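Local coordinates for putative 4-Hydroxy-2-oxoglutarate aldolase / 2-dehydro-3-deoxyphosphogluconate aldolase (Yersinia enterocolitica, PDB 3LM7), which probably acts as an aldolase of the KDGP aldolase family, built on a TIM-barrel fold, at residues Asp113-Gly118 with Lys215-Ile220; Thr149-Leu154 with Glu181-Thr186. One frame throughout, in Å; residues are numbered along the deposited sequence.

Interaction 1 (Asp113-Gly118 with Lys215-Ile220); sequences DTVVNG and KVIPHI
Val115 and Asn117 face Ile217 and His219 from backbones that stay well apart, the nearest CA atoms, those of Asn117 and Ile217, being 9.8 Å from each other. Side chains alone span that distance, and they form two small contacts of different character. In the first, Val115 and Ile217 reach toward each other tip to tip, and CG1 of Val115 lies 4.0 Å from CD1 of Ile217. Ile217 can reach this far because its CG1–CD1 arm is extended (chi2 171°), while the Val115 methyl that meets it stands opposite the backbone nitrogen (chi1 173°). The second is a van der Waals approach between two polar side chains: ND2 of Asn117 comes obliquely to the imidazole, 4.2 Å from CE1 of His219. The two groups do not bond each other directly. Instead, OE1 of Glu191 is hydrogen-bonded both to ND2 of Asn117 and to NE2 of His219, and ND1 of His219 pairs with the hydroxyl of Tyr221, so both nitrogens of the ring are engaged and its orientation is restrained. The contact is buried, crossing the inside of the barrel from strand 115-120 to a segment which, between strand 189-192 and strand 17-20, probably occupies the eighth strand position. Strands 94-95 and 161-164 flank 115-120, and helix 201-211 covers the outer side of 215-220 through Val216, Pro218 and Ile220.

Interaction 2 (Thr149-Leu154 with Glu181-Thr186); sequences TAIAML and EACAAT
Ile151 carries the whole contact from helix 147-156, fitting against Ala182, Cys183 and Thr186 at the C-terminal end of helix 173-185. The helices come close here, with 7.5 Å between CA of Ile151 and CA of Cys183. On the tight side both branches of the isoleucine touch OG1 of Thr186, CG2 of Ile151 at 3.5 Å and CD1 at 3.8 Å, the two side chains crossing obliquely. The longer arm, extended at chi2 164°, also lays CD1 over the last helical turn, 3.9 Å from CB of Ala182 and 4.1 Å from SG of Cys183. The Thr186 hydroxyl is held by its own helix: with chi1 at 55° it turns back and donates to the carbonyl O of Ala182 over 2.8 Å. The same oxygen accepts the backbone N–H of Thr186, the two donors arriving from opposite faces of the carbonyl plane. Beneath, Ile151 also rests on Val162 of strand 161-164. Toward the outside the contact thins: Thr186 is partly exposed, and Thr149 and Ala152 are exposed and do not meet 181-186. At Ala185 the second subunit covers the edge, its Arg14 NH1 hydrogen-bonded to O of Ala185. The contact between the helices is therefore apolar on the isoleucine side, and the hydroxyl's donor is satisfied by Ala182 O, which probably lowers the cost of setting OG1 against the isoleucine methyls.

The two contacts represent the inner and outer layers of the same barrel, their centres 14 Å apart. The centre of interaction 1, between side chains pointing into the barrel, is about 4 Å from the centre of the chain; that of interaction 2, which joins two helices of the surrounding layer, is about 17 Å from it. Along the chain, both segments of interaction 2 fall between those of interaction 1, in the order 113-118, 149-154, 181-186, 215-220. The layers meet directly where CD2 of Leu154 packs 4.0 Å from CA of Gly118. Strand 161-164 is shared: its Ser161 and Lys163 touch residues of interaction 1, while Val162 meets Ile151 and Leu154 on the helix side.

Interaction 1 (Asp113-Gly118 with Lys215-Ile220)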
# COMPACT_ATOMS: atom_id res chain seq x y z
N ASP A 113 12.99 -0.42 -7.87
CA ASP A 113 11.80 -1.22 -8.19
C ASP A 113 11.95 -2.66 -7.80
O ASP A 113 11.00 -3.25 -7.27
CB ASP A 113 11.50 -1.16 -9.67
CG ASP A 113 11.15 0.27 -10.12
OD1 ASP A 113 10.50 0.97 -9.36
OD2 ASP A 113 11.56 0.64 -11.21
N THR A 114 13.10 -3.25 -8.12
CA THR A 114 13.29 -4.66 -7.76
C THR A 114 13.09 -4.78 -6.24
O THR A 114 13.64 -3.97 -5.45
CB THR A 114 14.70 -5.09 -8.10
OG1 THR A 114 14.85 -5.09 -9.51
CG2 THR A 114 14.99 -6.53 -7.62
N VAL A 115 12.32 -5.79 -5.82
CA VAL A 115 12.12 -6.02 -4.38
C VAL A 115 13.31 -6.74 -3.77
O VAL A 115 13.69 -7.79 -4.26
CB VAL A 115 10.81 -6.91 -4.15
CG1 VAL A 115 10.68 -7.31 -2.66
CG2 VAL A 115 9.57 -6.04 -4.55
N VAL A 116 13.90 -6.15 -2.71
CA VAL A 116 15.00 -6.77 -2.01
C VAL A 116 14.56 -7.03 -0.57
O VAL A 116 14.29 -6.06 0.22
CB VAL A 116 16.21 -5.78 -1.95
CG1 VAL A 116 17.38 -6.45 -1.19
CG2 VAL A 116 16.61 -5.47 -3.43
N ASN A 117 14.43 -8.32 -0.21
CA ASN A 117 14.07 -8.62 1.17
C ASN A 117 15.32 -8.68 2.07
O ASN A 117 16.50 -8.71 1.58
CB ASN A 117 13.20 -9.91 1.25
CG ASN A 117 13.97 -11.20 0.93
OD1 ASN A 117 15.14 -11.34 1.27
ND2 ASN A 117 13.27 -12.19 0.37
N GLY A 118 15.11 -8.69 3.38
CA GLY A 118 16.24 -8.78 4.28
C GLY A 118 15.83 -9.81 5.34
O GLY A 118 14.81 -9.65 5.99
N LYS A 215 2.06 -5.11 0.94
CA LYS A 215 2.46 -6.20 0.03
C LYS A 215 2.95 -7.35 0.83
O LYS A 215 3.83 -7.18 1.74
CB LYS A 215 3.61 -5.72 -0.86
CG LYS A 215 3.27 -4.41 -1.69
CD LYS A 215 2.55 -4.69 -2.90
CE LYS A 215 2.42 -3.48 -3.83
NZ LYS A 215 1.35 -2.60 -3.33
N VAL A 216 2.46 -8.53 0.49
CA VAL A 216 2.83 -9.74 1.20
C VAL A 216 3.34 -10.74 0.19
O VAL A 216 2.70 -10.93 -0.85
CB VAL A 216 1.61 -10.38 1.96
CG1 VAL A 216 2.12 -11.54 2.82
CG2 VAL A 216 0.93 -9.28 2.82
N ILE A 217 4.52 -11.31 0.44
CA ILE A 217 5.14 -12.25 -0.53
C ILE A 217 5.44 -13.52 0.28
O ILE A 217 6.50 -13.67 0.87
CB ILE A 217 6.44 -11.69 -1.23
CG1 ILE A 217 6.10 -10.41 -2.02
CG2 ILE A 217 7.08 -12.80 -2.19
CD1 ILE A 217 7.39 -9.63 -2.59
N PRO A 218 4.45 -14.44 0.37
CA PRO A 218 4.71 -15.64 1.18
C PRO A 218 5.58 -16.60 0.39
O PRO A 218 5.42 -16.67 -0.84
CB PRO A 218 3.31 -16.24 1.38
CG PRO A 218 2.52 -15.79 0.23
CD PRO A 218 3.04 -14.35 -0.08
N HIS A 219 6.45 -17.34 1.07
CA HIS A 219 7.30 -18.30 0.39
C HIS A 219 6.81 -19.69 0.70
O HIS A 219 6.57 -19.96 1.86
CB HIS A 219 8.75 -18.15 0.89
CG HIS A 219 9.38 -16.87 0.47
ND1 HIS A 219 10.57 -16.83 -0.22
CD2 HIS A 219 8.98 -15.58 0.62
CE1 HIS A 219 10.89 -15.56 -0.46
NE2 HIS A 219 9.96 -14.78 0.07
N ILE A 220 6.68 -20.54 -0.32
CA ILE A 220 6.18 -21.91 -0.12
C ILE A 220 7.08 -22.88 -0.87
O ILE A 220 7.16 -22.85 -2.06
CB ILE A 220 4.70 -22.09 -0.59
CG1 ILE A 220 3.81 -20.88 -0.21
CG2 ILE A 220 4.16 -23.41 0.01
CD1 ILE A 220 3.89 -19.69 -1.23

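Interaction 2 (Thr149-Leu154 with Glu181-Thr186)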
# COMPACT_ATOMS: atom_id res chain seq x y z
N THR A 149 12.94 -0.87 15.02
CA THR A 149 14.34 -0.46 14.70
C THR A 149 14.89 -1.29 13.55
O THR A 149 15.52 -0.71 12.66
CB THR A 149 15.23 -0.59 15.94
OG1 THR A 149 14.58 0.10 17.04
CG2 THR A 149 16.66 0.06 15.66
N ALA A 150 14.65 -2.62 13.50
CA ALA A 150 15.14 -3.44 12.36
C ALA A 150 14.51 -3.00 11.07
O ALA A 150 15.21 -2.90 10.06
CB ALA A 150 14.85 -4.99 12.58
N ILE A 151 13.22 -2.66 11.10
CA ILE A 151 12.57 -2.15 9.87
C ILE A 151 13.23 -0.85 9.41
O ILE A 151 13.56 -0.64 8.21
CB ILE A 151 11.05 -1.91 10.10
CG1 ILE A 151 10.33 -3.30 10.12
CG2 ILE A 151 10.49 -1.08 8.98
CD1 ILE A 151 8.90 -3.21 10.71
N ALA A 152 13.45 0.06 10.37
CA ALA A 152 14.06 1.34 9.97
C ALA A 152 15.47 1.11 9.38
O ALA A 152 15.90 1.81 8.46
CB ALA A 152 14.13 2.31 11.21
N MSE A 153 16.23 0.18 9.98
CA MSE A 153 17.60 -0.12 9.42
C MSE A 153 17.49 -0.71 8.00
O MSE A 153 18.27 -0.33 7.09
CB MSE A 153 18.39 -1.09 10.34
CG MSE A 153 18.68 -0.42 11.65
SE MSE A 153 19.50 -1.64 12.95
CE MSE A 153 21.27 -1.71 12.16
N LEU A 154 16.55 -1.64 7.78
CA LEU A 154 16.30 -2.19 6.41
C LEU A 154 15.98 -1.06 5.43
O LEU A 154 16.59 -0.99 4.33
CB LEU A 154 15.16 -3.21 6.47
CG LEU A 154 15.62 -4.54 7.11
CD1 LEU A 154 14.47 -5.48 7.30
CD2 LEU A 154 16.70 -5.31 6.26
N GLU A 181 2.08 -6.25 12.27
CA GLU A 181 1.50 -4.94 12.70
C GLU A 181 2.50 -3.79 12.57
O GLU A 181 2.13 -2.69 12.12
CB GLU A 181 0.98 -5.03 14.13
CG GLU A 181 0.27 -6.32 14.27
CD GLU A 181 -1.09 -6.22 14.74
OE1 GLU A 181 -1.81 -5.45 14.01
OE2 GLU A 181 -1.41 -6.92 15.79
N ALA A 182 3.77 -4.11 12.85
CA ALA A 182 4.84 -3.12 12.72
C ALA A 182 5.12 -2.79 11.22
O ALA A 182 5.30 -1.59 10.83
CB ALA A 182 6.13 -3.66 13.45
N CYS A 183 5.05 -3.80 10.34
CA CYS A 183 5.23 -3.50 8.90
C CYS A 183 4.07 -2.61 8.42
O CYS A 183 4.30 -1.71 7.67
CB CYS A 183 5.21 -4.79 8.06
SG CYS A 183 6.83 -5.76 8.27
N ALA A 184 2.84 -2.98 8.76
CA ALA A 184 1.66 -2.17 8.37
C ALA A 184 1.85 -0.75 8.88
O ALA A 184 1.60 0.22 8.15
CB ALA A 184 0.35 -2.80 8.97
N ALA A 185 2.26 -0.62 10.14
CA ALA A 185 2.41 0.76 10.71
C ALA A 185 3.43 1.60 9.93
O ALA A 185 3.28 2.82 9.80
CB ALA A 185 2.86 0.67 12.22
N THR A 186 4.51 0.96 9.47
CA THR A 186 5.64 1.68 8.90
C THR A 186 5.58 1.65 7.38
O THR A 186 6.54 2.07 6.76
CB THR A 186 7.02 1.03 9.34
OG1 THR A 186 7.03 -0.37 9.00
CG2 THR A 186 7.20 1.15 10.88